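Local coordinates for protein putative nucleotide sugar epimerase/ dehydratase (Bordetella bronchiseptica, PDB 2Q1S) that binds NADH in a Rossmann fold and is probably a nucleotide-sugar epimerase or dehydratase of bacterial O-antigen biosynthesis, at residues V35-G40 against Y102-A107; V60-N65 against V80-T85; Q113-D118 against D178-M183. All coordinates share one frame; numbering follows the deposited sequence.

Contact 1 of 3, residues V35-G40 against Y102-A107; sequences VMVVGG and YVFHLA. With NAI (1,4-dihydronicotinamide adenine dinucleotide), chain B.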
loop_
_atom_site.group_PDB
_atom_site.type_symbol
_atom_site.label_atom_id
_atom_site.label_comp_id
_atom_site.label_asym_id
_atom_site.label_seq_id
_atom_site.Cartn_x
_atom_site.Cartn_y
_atom_site.Cartn_z
ATOM N N VAL A 35 24.951 0.708 -12.788
ATOM C CA VAL A 35 23.907 0.101 -11.947
ATOM C C VAL A 35 23.670 0.926 -10.705
ATOM O O VAL A 35 24.603 1.485 -10.163
ATOM C CB VAL A 35 24.304 -1.345 -11.540
ATOM C CG1 VAL A 35 23.227 -2.002 -10.612
ATOM C CG2 VAL A 35 24.634 -2.201 -12.750
ATOM N N MET A 36 22.401 1.053 -10.301
ATOM C CA MET A 36 22.110 1.632 -8.981
ATOM C C MET A 36 21.640 0.505 -8.049
ATOM O O MET A 36 20.871 -0.355 -8.475
ATOM C CB MET A 36 21.068 2.731 -9.122
ATOM C CG MET A 36 20.624 3.317 -7.800
ATOM S SD MET A 36 19.116 4.306 -7.934
ATOM C CE MET A 36 19.947 5.804 -8.146
ATOM N N VAL A 37 22.146 0.505 -6.814
ATOM C CA VAL A 37 21.659 -0.419 -5.794
ATOM C C VAL A 37 21.138 0.410 -4.625
ATOM O O VAL A 37 21.889 0.955 -3.846
ATOM C CB VAL A 37 22.719 -1.471 -5.355
ATOM C CG1 VAL A 37 22.115 -2.501 -4.378
ATOM C CG2 VAL A 37 23.279 -2.223 -6.572
ATOM N N VAL A 38 19.806 0.541 -4.571
ATOM C CA VAL A 38 19.142 1.245 -3.453
ATOM C C VAL A 38 19.146 0.232 -2.299
ATOM O O VAL A 38 18.757 -0.925 -2.521
ATOM C CB VAL A 38 17.719 1.677 -3.886
ATOM C CG1 VAL A 38 17.024 2.437 -2.705
ATOM C CG2 VAL A 38 17.798 2.521 -5.167
ATOM N N GLY A 39 19.608 0.618 -1.130
ATOM C CA GLY A 39 19.785 -0.338 -0.049
ATOM C C GLY A 39 21.062 -1.155 -0.203
ATOM O O GLY A 39 21.241 -2.175 0.451
ATOM N N GLY A 40 21.988 -0.664 -1.035
ATOM C CA GLY A 40 23.203 -1.430 -1.350
ATOM C C GLY A 40 24.283 -1.557 -0.291
ATOM O O GLY A 40 25.295 -2.279 -0.491
ATOM N N TYR A 102 20.642 -0.679 -15.090
ATOM C CA TYR A 102 19.917 -1.535 -14.130
ATOM C C TYR A 102 19.787 -0.849 -12.833
ATOM O O TYR A 102 20.674 -0.104 -12.400
ATOM C CB TYR A 102 20.624 -2.890 -13.942
ATOM C CG TYR A 102 20.680 -3.688 -15.213
ATOM C CD1 TYR A 102 19.569 -4.418 -15.649
ATOM C CD2 TYR A 102 21.825 -3.684 -16.040
ATOM C CE1 TYR A 102 19.570 -5.125 -16.829
ATOM C CE2 TYR A 102 21.851 -4.388 -17.242
ATOM C CZ TYR A 102 20.723 -5.145 -17.655
ATOM O OH TYR A 102 20.730 -5.850 -18.847
ATOM N N VAL A 103 18.624 -1.039 -12.210
ATOM C CA VAL A 103 18.410 -0.569 -10.844
ATOM C C VAL A 103 17.948 -1.747 -10.018
ATOM O O VAL A 103 17.106 -2.497 -10.453
ATOM C CB VAL A 103 17.315 0.573 -10.786
ATOM C CG1 VAL A 103 16.853 0.878 -9.340
ATOM C CG2 VAL A 103 17.800 1.819 -11.488
ATOM N N PHE A 104 18.579 -1.944 -8.873
ATOM C CA PHE A 104 18.148 -2.949 -7.868
ATOM C C PHE A 104 17.614 -2.188 -6.673
ATOM O O PHE A 104 18.323 -1.402 -6.112
ATOM C CB PHE A 104 19.323 -3.837 -7.445
ATOM C CG PHE A 104 19.874 -4.677 -8.561
ATOM C CD1 PHE A 104 20.865 -4.171 -9.423
ATOM C CD2 PHE A 104 19.373 -5.956 -8.822
ATOM C CE1 PHE A 104 21.384 -4.931 -10.470
ATOM C CE2 PHE A 104 19.909 -6.749 -9.855
ATOM C CZ PHE A 104 20.898 -6.213 -10.712
ATOM N N HIS A 105 16.321 -2.392 -6.347
ATOM C CA HIS A 105 15.716 -1.716 -5.220
ATOM C C HIS A 105 15.562 -2.678 -4.040
ATOM O O HIS A 105 14.625 -3.545 -4.075
ATOM C CB HIS A 105 14.365 -1.120 -5.669
ATOM C CG HIS A 105 13.604 -0.549 -4.524
ATOM N ND1 HIS A 105 14.223 -0.036 -3.411
ATOM C CD2 HIS A 105 12.270 -0.488 -4.287
ATOM C CE1 HIS A 105 13.302 0.346 -2.528
ATOM N NE2 HIS A 105 12.111 0.079 -3.046
ATOM N N LEU A 106 16.560 -2.627 -3.148
ATOM C CA LEU A 106 16.649 -3.532 -1.984
ATOM C C LEU A 106 16.344 -2.888 -0.654
ATOM O O LEU A 106 16.453 -3.531 0.384
ATOM C CB LEU A 106 18.031 -4.237 -1.919
ATOM C CG LEU A 106 18.524 -4.781 -3.258
ATOM C CD1 LEU A 106 19.938 -5.360 -2.995
ATOM C CD2 LEU A 106 17.611 -5.798 -3.842
ATOM N N ALA A 107 16.075 -1.581 -0.610
ATOM C CA ALA A 107 15.859 -0.925 0.660
ATOM C C ALA A 107 14.587 -1.510 1.339
ATOM O O ALA A 107 13.630 -1.988 0.708
ATOM C CB ALA A 107 15.764 0.551 0.494
HETATM P PA NAI B . 19.082 -4.863 5.267
HETATM O O1A NAI B . 18.346 -4.142 6.338
HETATM O O2A NAI B . 20.528 -5.338 5.542
HETATM O O5B NAI B . 19.074 -4.080 3.937
HETATM C C5B NAI B . 18.194 -2.994 3.629
HETATM C C4B NAI B . 18.981 -1.728 3.334
HETATM O O4B NAI B . 18.063 -0.671 3.076
HETATM C C3B NAI B . 19.846 -1.305 4.550
HETATM O O3B NAI B . 21.203 -1.086 4.127
HETATM C C2B NAI B . 19.225 0.021 4.961
HETATM O O2B NAI B . 20.115 1.027 5.535
HETATM C C1B NAI B . 18.649 0.524 3.636
HETATM N N9A NAI B . 17.633 1.554 3.763
HETATM C C8A NAI B . 16.644 1.632 4.706
HETATM N N7A NAI B . 15.886 2.701 4.455
HETATM C C5A NAI B . 16.347 3.338 3.342
HETATM C C6A NAI B . 16.002 4.527 2.550
HETATM N N6A NAI B . 14.973 5.329 2.849
HETATM N N1A NAI B . 16.750 4.845 1.448
HETATM C C2A NAI B . 17.806 4.046 1.130
HETATM N N3A NAI B . 18.200 2.938 1.778
HETATM C C4A NAI B . 17.504 2.524 2.896
HETATM O O3 NAI B . 18.173 -6.149 4.989
HETATM P PN NAI B . 18.320 -7.288 3.837
HETATM O O1N NAI B . 18.029 -8.583 4.411
HETATM O O2N NAI B . 19.591 -6.968 3.092
HETATM O O5D NAI B . 17.106 -6.848 2.829
HETATM C C5D NAI B . 17.341 -6.497 1.455
HETATM C C4D NAI B . 16.002 -6.613 0.724
HETATM O O4D NAI B . 15.605 -7.963 0.715
HETATM C C3D NAI B . 14.863 -5.898 1.453
HETATM O O3D NAI B . 14.058 -5.254 0.457
HETATM C C2D NAI B . 14.127 -6.997 2.156
HETATM O O2D NAI B . 12.736 -6.646 2.381
HETATM C C1D NAI B . 14.250 -8.134 1.180
HETATM N N1N NAI B . 14.102 -9.437 1.775
HETATM C C2N NAI B . 15.068 -10.000 2.572
HETATM C C3N NAI B . 14.904 -11.273 3.109
HETATM C C7N NAI B . 15.958 -11.908 4.010
HETATM O O7N NAI B . 15.756 -13.036 4.428
HETATM N N7N NAI B . 17.076 -11.181 4.263
HETATM C C4N NAI B . 13.750 -12.037 2.788
HETATM C C5N NAI B . 12.787 -11.437 1.926
HETATM C C6N NAI B . 13.010 -10.160 1.415
#

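Contact 2 of 3, residues V60-N65 against V80-T85; sequences VHVVDN and VRFSET. With NAI (1,4-dihydronicotinamide adenine dinucleotide), chain B.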
loop_
_atom_site.group_PDB
_atom_site.type_symbol
_atom_site.label_atom_id
_atom_site.label_comp_id
_atom_site.label_asym_id
_atom_site.label_seq_id
_atom_site.Cartn_x
_atom_site.Cartn_y
_atom_site.Cartn_z
ATOM N N VAL A 60 28.756 1.365 -9.957
ATOM C CA VAL A 60 27.645 1.059 -9.026
ATOM C C VAL A 60 27.371 2.304 -8.158
ATOM O O VAL A 60 28.279 2.813 -7.484
ATOM C CB VAL A 60 27.923 -0.131 -8.099
ATOM C CG1 VAL A 60 26.643 -0.449 -7.276
ATOM C CG2 VAL A 60 28.353 -1.358 -8.856
ATOM N N HIS A 61 26.128 2.809 -8.215
ATOM C CA HIS A 61 25.690 3.920 -7.367
ATOM C C HIS A 61 24.889 3.319 -6.219
ATOM O O HIS A 61 23.774 2.817 -6.440
ATOM C CB HIS A 61 24.818 4.878 -8.172
ATOM C CG HIS A 61 24.421 6.116 -7.432
ATOM N ND1 HIS A 61 23.480 6.990 -7.932
ATOM C CD2 HIS A 61 24.793 6.608 -6.231
ATOM C CE1 HIS A 61 23.332 7.998 -7.093
ATOM N NE2 HIS A 61 24.120 7.793 -6.049
ATOM N N VAL A 62 25.500 3.272 -5.049
ATOM C CA VAL A 62 24.833 2.789 -3.827
ATOM C C VAL A 62 24.124 3.981 -3.177
ATOM O O VAL A 62 24.720 5.019 -2.927
ATOM C CB VAL A 62 25.854 2.141 -2.844
ATOM C CG1 VAL A 62 25.212 1.892 -1.453
ATOM C CG2 VAL A 62 26.435 0.824 -3.445
ATOM N N VAL A 63 22.811 3.797 -2.950
ATOM C CA VAL A 63 22.059 4.842 -2.241
ATOM C C VAL A 63 21.588 4.164 -0.968
ATOM O O VAL A 63 20.827 3.180 -1.083
ATOM C CB VAL A 63 20.816 5.275 -3.059
ATOM C CG1 VAL A 63 20.051 6.301 -2.227
ATOM C CG2 VAL A 63 21.281 5.920 -4.409
ATOM N N ASP A 64 22.071 4.608 0.185
ATOM C CA ASP A 64 21.711 3.914 1.419
ATOM C C ASP A 64 21.856 4.890 2.575
ATOM O O ASP A 64 22.888 5.555 2.710
ATOM C CB ASP A 64 22.601 2.675 1.604
ATOM C CG ASP A 64 22.004 1.672 2.543
ATOM O OD1 ASP A 64 21.776 2.100 3.727
ATOM O OD2 ASP A 64 21.848 0.520 2.139
ATOM N N ASN A 65 20.813 4.983 3.407
ATOM C CA ASN A 65 20.867 5.915 4.550
ATOM C C ASN A 65 21.521 5.310 5.813
ATOM O O ASN A 65 21.571 5.939 6.872
ATOM C CB ASN A 65 19.456 6.455 4.863
ATOM C CG ASN A 65 18.499 5.380 5.256
ATOM O OD1 ASN A 65 18.791 4.178 5.189
ATOM N ND2 ASN A 65 17.257 5.789 5.544
ATOM N N VAL A 80 32.521 2.528 -7.390
ATOM C CA VAL A 80 31.393 2.695 -6.462
ATOM C C VAL A 80 31.224 4.173 -6.060
ATOM O O VAL A 80 32.154 4.803 -5.563
ATOM C CB VAL A 80 31.574 1.827 -5.186
ATOM C CG1 VAL A 80 30.475 2.127 -4.160
ATOM C CG2 VAL A 80 31.575 0.338 -5.514
ATOM N N ARG A 81 30.048 4.728 -6.333
ATOM C CA ARG A 81 29.628 6.033 -5.817
ATOM C C ARG A 81 28.651 5.749 -4.668
ATOM O O ARG A 81 27.722 4.959 -4.823
ATOM C CB ARG A 81 28.940 6.848 -6.911
ATOM C CG ARG A 81 28.328 8.137 -6.427
ATOM C CD ARG A 81 27.390 8.735 -7.452
ATOM N NE ARG A 81 26.758 9.953 -6.941
ATOM C CZ ARG A 81 25.791 10.630 -7.560
ATOM N NH1 ARG A 81 25.314 10.215 -8.732
ATOM N NH2 ARG A 81 25.299 11.731 -6.994
ATOM N N PHE A 82 28.869 6.382 -3.523
ATOM C CA PHE A 82 27.973 6.182 -2.379
ATOM C C PHE A 82 27.256 7.472 -1.969
ATOM O O PHE A 82 27.894 8.454 -1.520
ATOM C CB PHE A 82 28.755 5.566 -1.207
ATOM C CG PHE A 82 27.964 5.428 0.087
ATOM C CD1 PHE A 82 26.722 4.826 0.112
ATOM C CD2 PHE A 82 28.512 5.862 1.284
ATOM C CE1 PHE A 82 26.018 4.690 1.308
ATOM C CE2 PHE A 82 27.811 5.731 2.496
ATOM C CZ PHE A 82 26.561 5.158 2.501
ATOM N N SER A 83 25.920 7.437 -2.090
ATOM C CA SER A 83 25.060 8.503 -1.581
ATOM C C SER A 83 24.438 8.053 -0.257
ATOM O O SER A 83 23.566 7.180 -0.229
ATOM C CB SER A 83 23.966 8.904 -2.584
ATOM O OG SER A 83 24.521 9.371 -3.817
ATOM N N GLU A 84 24.940 8.629 0.833
ATOM C CA GLU A 84 24.497 8.304 2.191
ATOM C C GLU A 84 23.249 9.152 2.470
ATOM O O GLU A 84 23.261 10.135 3.242
ATOM C CB GLU A 84 25.612 8.567 3.228
ATOM C CG GLU A 84 25.155 8.111 4.628
ATOM C CD GLU A 84 26.212 8.204 5.693
ATOM O OE1 GLU A 84 27.432 8.284 5.377
ATOM O OE2 GLU A 84 25.826 8.238 6.886
ATOM N N THR A 85 22.159 8.709 1.847
ATOM C CA THR A 85 20.997 9.532 1.719
ATOM C C THR A 85 19.823 8.588 1.518
ATOM O O THR A 85 19.931 7.544 0.864
ATOM C CB THR A 85 21.110 10.437 0.472
ATOM O OG1 THR A 85 22.272 11.279 0.581
ATOM C CG2 THR A 85 19.905 11.355 0.380
HETATM P PA NAI B . 19.082 -4.863 5.267
HETATM O O1A NAI B . 18.346 -4.142 6.338
HETATM O O2A NAI B . 20.528 -5.338 5.542
HETATM O O5B NAI B . 19.074 -4.080 3.937
HETATM C C5B NAI B . 18.194 -2.994 3.629
HETATM C C4B NAI B . 18.981 -1.728 3.334
HETATM O O4B NAI B . 18.063 -0.671 3.076
HETATM C C3B NAI B . 19.846 -1.305 4.550
HETATM O O3B NAI B . 21.203 -1.086 4.127
HETATM C C2B NAI B . 19.225 0.021 4.961
HETATM O O2B NAI B . 20.115 1.027 5.535
HETATM C C1B NAI B . 18.649 0.524 3.636
HETATM N N9A NAI B . 17.633 1.554 3.763
HETATM C C8A NAI B . 16.644 1.632 4.706
HETATM N N7A NAI B . 15.886 2.701 4.455
HETATM C C5A NAI B . 16.347 3.338 3.342
HETATM C C6A NAI B . 16.002 4.527 2.550
HETATM N N6A NAI B . 14.973 5.329 2.849
HETATM N N1A NAI B . 16.750 4.845 1.448
HETATM C C2A NAI B . 17.806 4.046 1.130
HETATM N N3A NAI B . 18.200 2.938 1.778
HETATM C C4A NAI B . 17.504 2.524 2.896
HETATM O O3 NAI B . 18.173 -6.149 4.989
HETATM P PN NAI B . 18.320 -7.288 3.837
HETATM O O1N NAI B . 18.029 -8.583 4.411
HETATM O O2N NAI B . 19.591 -6.968 3.092
HETATM O O5D NAI B . 17.106 -6.848 2.829
HETATM C C5D NAI B . 17.341 -6.497 1.455
HETATM C C4D NAI B . 16.002 -6.613 0.724
HETATM O O4D NAI B . 15.605 -7.963 0.715
HETATM C C3D NAI B . 14.863 -5.898 1.453
HETATM O O3D NAI B . 14.058 -5.254 0.457
HETATM C C2D NAI B . 14.127 -6.997 2.156
HETATM O O2D NAI B . 12.736 -6.646 2.381
HETATM C C1D NAI B . 14.250 -8.134 1.180
HETATM N N1N NAI B . 14.102 -9.437 1.775
HETATM C C2N NAI B . 15.068 -10.000 2.572
HETATM C C3N NAI B . 14.904 -11.273 3.109
HETATM C C7N NAI B . 15.958 -11.908 4.010
HETATM O O7N NAI B . 15.756 -13.036 4.428
HETATM N N7N NAI B . 17.076 -11.181 4.263
HETATM C C4N NAI B . 13.750 -12.037 2.788
HETATM C C5N NAI B . 12.787 -11.437 1.926
HETATM C C6N NAI B . 13.010 -10.160 1.415
HETATM O O HOH W 1 23.130 8.099 7.691
#

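Contact 3 of 3, residues Q113-D118 against D178-M183; sequences QSSIHD and DSPYSM. With NAI (1,4-dihydronicotinamide adenine dinucleotide), chain B.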
loop_
_atom_site.group_PDB
_atom_site.type_symbol
_atom_site.label_atom_id
_atom_site.label_comp_id
_atom_site.label_asym_id
_atom_site.label_seq_id
_atom_site.Cartn_x
_atom_site.Cartn_y
_atom_site.Cartn_z
ATOM N N GLN A 113 9.553 -7.025 13.301
ATOM C CA GLN A 113 9.352 -6.500 14.643
ATOM C C GLN A 113 9.505 -4.997 14.689
ATOM O O GLN A 113 8.677 -4.316 15.296
ATOM C CB GLN A 113 10.325 -7.150 15.622
ATOM C CG GLN A 113 9.846 -8.548 15.988
ATOM N N SER A 114 10.529 -4.459 14.028
ATOM C CA SER A 114 10.731 -3.014 14.062
ATOM C C SER A 114 9.489 -2.323 13.467
ATOM O O SER A 114 9.055 -1.272 13.974
ATOM C CB SER A 114 11.909 -2.641 13.152
ATOM O OG SER A 114 13.104 -3.313 13.587
ATOM N N SER A 115 8.951 -2.912 12.395
ATOM C CA SER A 115 7.825 -2.267 11.682
ATOM C C SER A 115 6.576 -2.213 12.565
ATOM O O SER A 115 5.787 -1.268 12.490
ATOM C CB SER A 115 7.518 -2.943 10.335
ATOM O OG SER A 115 6.877 -4.186 10.529
ATOM N N ILE A 116 6.345 -3.262 13.357
ATOM C CA ILE A 116 5.223 -3.302 14.310
ATOM C C ILE A 116 5.347 -2.211 15.393
ATOM O O ILE A 116 4.385 -1.544 15.746
ATOM C CB ILE A 116 5.088 -4.738 14.969
ATOM C CG1 ILE A 116 4.609 -5.755 13.917
ATOM C CG2 ILE A 116 4.106 -4.723 16.129
ATOM C CD1 ILE A 116 4.631 -7.231 14.332
ATOM N N HIS A 117 6.572 -2.040 15.878
ATOM C CA HIS A 117 6.899 -1.021 16.863
ATOM C C HIS A 117 6.610 0.393 16.331
ATOM O O HIS A 117 6.155 1.247 17.088
ATOM C CB HIS A 117 8.373 -1.210 17.295
ATOM C CG HIS A 117 8.849 -0.214 18.292
ATOM N ND1 HIS A 117 8.734 -0.410 19.649
ATOM C CD2 HIS A 117 9.424 1.002 18.137
ATOM C CE1 HIS A 117 9.235 0.634 20.290
ATOM N NE2 HIS A 117 9.660 1.505 19.389
ATOM N N ASP A 118 6.940 0.643 15.055
ATOM C CA ASP A 118 6.700 1.964 14.476
ATOM C C ASP A 118 6.324 1.878 12.999
ATOM O O ASP A 118 7.190 1.940 12.096
ATOM C CB ASP A 118 7.919 2.892 14.650
ATOM C CG ASP A 118 7.616 4.327 14.267
ATOM O OD1 ASP A 118 6.601 4.593 13.585
ATOM O OD2 ASP A 118 8.361 5.222 14.717
ATOM N N ASP A 178 1.176 -9.999 8.831
ATOM C CA ASP A 178 1.413 -9.936 10.250
ATOM C C ASP A 178 2.007 -8.601 10.721
ATOM O O ASP A 178 2.037 -8.350 11.918
ATOM C CB ASP A 178 2.395 -11.052 10.628
ATOM C CG ASP A 178 3.781 -10.832 10.017
ATOM O OD1 ASP A 178 3.871 -10.531 8.795
ATOM O OD2 ASP A 178 4.792 -10.917 10.760
ATOM N N SER A 179 2.509 -7.783 9.792
ATOM C CA SER A 179 3.276 -6.596 10.176
ATOM C C SER A 179 3.144 -5.547 9.108
ATOM O O SER A 179 2.863 -5.858 7.955
ATOM C CB SER A 179 4.756 -6.953 10.334
ATOM O OG SER A 179 5.295 -7.430 9.116
ATOM N N PRO A 180 3.421 -4.281 9.485
ATOM C CA PRO A 180 3.541 -3.244 8.445
ATOM C C PRO A 180 4.618 -3.562 7.417
ATOM O O PRO A 180 4.460 -3.267 6.263
ATOM C CB PRO A 180 3.830 -1.970 9.275
ATOM C CG PRO A 180 3.205 -2.257 10.647
ATOM C CD PRO A 180 3.536 -3.730 10.855
ATOM N N TYR A 181 5.731 -4.162 7.855
ATOM C CA TYR A 181 6.727 -4.655 6.918
ATOM C C TYR A 181 6.116 -5.522 5.847
ATOM O O TYR A 181 6.396 -5.338 4.667
ATOM C CB TYR A 181 7.774 -5.477 7.702
ATOM C CG TYR A 181 8.847 -6.109 6.827
ATOM C CD1 TYR A 181 8.672 -7.351 6.250
ATOM C CD2 TYR A 181 10.088 -5.473 6.670
ATOM C CE1 TYR A 181 9.650 -7.926 5.487
ATOM C CE2 TYR A 181 11.079 -6.049 5.888
ATOM C CZ TYR A 181 10.831 -7.266 5.308
ATOM O OH TYR A 181 11.840 -7.854 4.558
ATOM N N SER A 182 5.330 -6.512 6.233
ATOM C CA SER A 182 4.772 -7.437 5.238
ATOM C C SER A 182 3.872 -6.690 4.232
ATOM O O SER A 182 3.879 -6.973 3.027
ATOM C CB SER A 182 4.019 -8.589 5.923
ATOM O OG SER A 182 2.835 -8.158 6.581
ATOM N N MET A 183 3.112 -5.729 4.755
ATOM C CA MET A 183 2.243 -4.925 3.881
ATOM C C MET A 183 3.085 -4.077 2.937
ATOM O O MET A 183 2.817 -4.000 1.761
ATOM C CB MET A 183 1.307 -4.056 4.725
ATOM C CG MET A 183 0.305 -4.941 5.482
ATOM S SD MET A 183 -1.010 -3.948 6.288
ATOM C CE MET A 183 -0.062 -3.037 7.522
HETATM P PA NAI B . 19.082 -4.863 5.267
HETATM O O1A NAI B . 18.346 -4.142 6.338
HETATM O O2A NAI B . 20.528 -5.338 5.542
HETATM O O5B NAI B . 19.074 -4.080 3.937
HETATM C C5B NAI B . 18.194 -2.994 3.629
HETATM C C4B NAI B . 18.981 -1.728 3.334
HETATM O O4B NAI B . 18.063 -0.671 3.076
HETATM C C3B NAI B . 19.846 -1.305 4.550
HETATM O O3B NAI B . 21.203 -1.086 4.127
HETATM C C2B NAI B . 19.225 0.021 4.961
HETATM O O2B NAI B . 20.115 1.027 5.535
HETATM C C1B NAI B . 18.649 0.524 3.636
HETATM N N9A NAI B . 17.633 1.554 3.763
HETATM C C8A NAI B . 16.644 1.632 4.706
HETATM N N7A NAI B . 15.886 2.701 4.455
HETATM C C5A NAI B . 16.347 3.338 3.342
HETATM C C6A NAI B . 16.002 4.527 2.550
HETATM N N6A NAI B . 14.973 5.329 2.849
HETATM N N1A NAI B . 16.750 4.845 1.448
HETATM C C2A NAI B . 17.806 4.046 1.130
HETATM N N3A NAI B . 18.200 2.938 1.778
HETATM C C4A NAI B . 17.504 2.524 2.896
HETATM O O3 NAI B . 18.173 -6.149 4.989
HETATM P PN NAI B . 18.320 -7.288 3.837
HETATM O O1N NAI B . 18.029 -8.583 4.411
HETATM O O2N NAI B . 19.591 -6.968 3.092
HETATM O O5D NAI B . 17.106 -6.848 2.829
HETATM C C5D NAI B . 17.341 -6.497 1.455
HETATM C C4D NAI B . 16.002 -6.613 0.724
HETATM O O4D NAI B . 15.605 -7.963 0.715
HETATM C C3D NAI B . 14.863 -5.898 1.453
HETATM O O3D NAI B . 14.058 -5.254 0.457
HETATM C C2D NAI B . 14.127 -6.997 2.156
HETATM O O2D NAI B . 12.736 -6.646 2.381
HETATM C C1D NAI B . 14.250 -8.134 1.180
HETATM N N1N NAI B . 14.102 -9.437 1.775
HETATM C C2N NAI B . 15.068 -10.000 2.572
HETATM C C3N NAI B . 14.904 -11.273 3.109
HETATM C C7N NAI B . 15.958 -11.908 4.010
HETATM O O7N NAI B . 15.756 -13.036 4.428
HETATM N N7N NAI B . 17.076 -11.181 4.263
HETATM C C4N NAI B . 13.750 -12.037 2.788
HETATM C C5N NAI B . 12.787 -11.437 1.926
HETATM C C6N NAI B . 13.010 -10.160 1.415
#

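Contact 1 of 3, residues V35-G40 against Y102-A107
Met36 and Val38 on one side and Tyr102, Phe104 and Leu106 on the other zip two parallel strands together in the core of the Rossmann fold. The segment axes run 4.7 Å apart at only 8° to each other, and four backbone bonds form the ladder: Met36 N to Tyr102 O, Phe104 N to Met36 O, Val38 N to Phe104 O and Leu106 N to Val38 O. The last carries the pairing one residue past strand 102-105, with its donor tilted from the carbonyl plane of Val38.

Phe104 can be followed outward. Its CB lies 3.9 Å from Met36 O. The ring then turns back beside its own backbone N (chi1 -64°), which brings CD1 to 3.4 Å from Val35 CG1; CE1 meets the same methyl at 3.5 Å. That methyl arrives at the ring edge, in plane, while Val37 CG2 stands obliquely, 4.2 Å from CD1. Leu48 of helix 43-54 and Leu270 of helix 263-276 also touch the ring.

Across the sheet, Val38 CG1 touches both His105 ND1 and Ala107 CB. The imidazole is held from its far end by a hydrogen bond between NE2 and Thr130 OG1, whereas ND1 is buried against this valine without a polar partner in the model.

Where the strands end, Gly39, with a positive phi of 79°, brings its CA to 3.6 Å from NADH O4B and packs closely on the backbone of Leu106 and Ala107. The chemistry is therefore divided: an apolar, backbone-bonded sheet interior gives way at the C-terminal ends of the strands to small residues, Gly39 and Ala107, against which the cofactor's adenosine packs.

Contact 2 of 3, residues V60-N65 against V80-T85
His61 is paired with two side chains of the neighbouring strand, Arg81 over its face and Ser83 at its edge. The guanidinium of Arg81 lies flat on the imidazole, centres 4.0 Å apart and planes within 4°, because the arginine chain runs extended alongside the histidine. On the way, Arg81 CD makes a CH-pi contact over the same face, and Val63 CG2 lies over the opposite face, toward the rim. Both ring nitrogens of His61 are satisfied: NE2 shares a nearly straight 2.8 Å hydrogen bond with Ser83 OG, either atom being a possible donor, and ND1 bonds to Tyr100 OH. Bonds at both ring nitrogens, that of Ser83 OG lying near the ring plane, limit its rotation, while the arginine and valine pack on its two faces.

The backbones form a regular parallel ladder, with Arg81 N bonded to Val60 O, Val62 N to Arg81 O, Ser83 N to Val62 O and Asp64 N to Ser83 O. Beyond the strands the pairing frays into a weak bond of 3.4 Å from Thr85 N to Asp64 O.

Asp64 uses both carboxylate oxygens on the adenosine ribose: OD1 accepts from NADH O2B at 2.7 Å and OD2 from O3B at 2.6 Å. Its OD1 also takes Leu66 N and its OD2 Ala41 N, so each oxygen has two donors. This bidentate grip on the ribose diol is the classic acidic feature of NAD-binding Rossmann folds. Asn65 OD1, bonded to Leu67 N, comes 3.1 Å from adenine C4A. A water donates to both Asn65 O and Glu84 OE2.

Strand 59-63 is flanked in the sheet by 34-38 and 80-83; Val60 and Val62 pack on Val49 of helix 43-54, whereas Val63 and Ser83 face Leu92 of helix 90-95.

Contact 3 of 3, residues Q113-D118 against D178-M183
A short helix, 112-117, packs here against the start of helix 180-199, the long helix of this short-chain dehydrogenase/reductase fold that carries Tyr181 and Lys185 in the family's YxxxK motif. The contact is compact, burying 217 Å² in all, and Ser115 and Ile116 supply the first segment's share.

Ser115 makes the polar link. Tyr181 N donates to Ser115 OG at 2.9 Å with an angle of 156°, while OG is also bonded to Asn112 O in its own helix. With chi1 at 74°, between its backbone N and carbonyl carbon, OG can reach both partners, and it also lies 3.2 Å from Tyr181 CB. A first-turn amide, which has no intrahelical acceptor, is thereby satisfied from outside.

Pro180 packs beside this bond, its CG 3.3 Å from Ser115 O. Ile116 meets the proline at about a right angle, CG1 to CD 3.8 Å, and its CD1 reaches on to Asp178 O. Tyr194 of the second subunit packs on both Ile116 and Pro180, which places this edge of the contact at the dimer interface.

Ser179 is the N-cap of the long helix: its OG accepts from Ser182 N at 3.0 Å and is bonded to Asn112 OD1 as well.

The end of the Tyr181 side chain leads away from residues 113-118, although it still touches Asn112. With CG anti to the backbone N (chi1 177°), the phenol is carried to the cofactor, where Tyr181 OH and O2D of the NADH nicotinamide ribose share a 2.6 Å hydrogen bond.

Overall arrangement
Contacts 1 and 2 belong to the parallel part of one mixed sheet, their centres 9 Å apart. Strands 34-38 and 59-63 are neighbours in it, joined by probable hydrogen bonds such as Val35 O with His61 N (2.8 Å), giving the strand order 80-83, 59-63, 34-38, 102-105. Along the chain, contact 2 falls between the two segments of contact 1, and contact 3 follows both. Contact 3 lies off the sheet, its centre about 22 Å from that of contact 1 and 25 Å from that of contact 2. One NADH spans all three: contacts 1 and 2 meet its adenosine half, while contact 3, and more weakly contact 1, reaches its nicotinamide ribose.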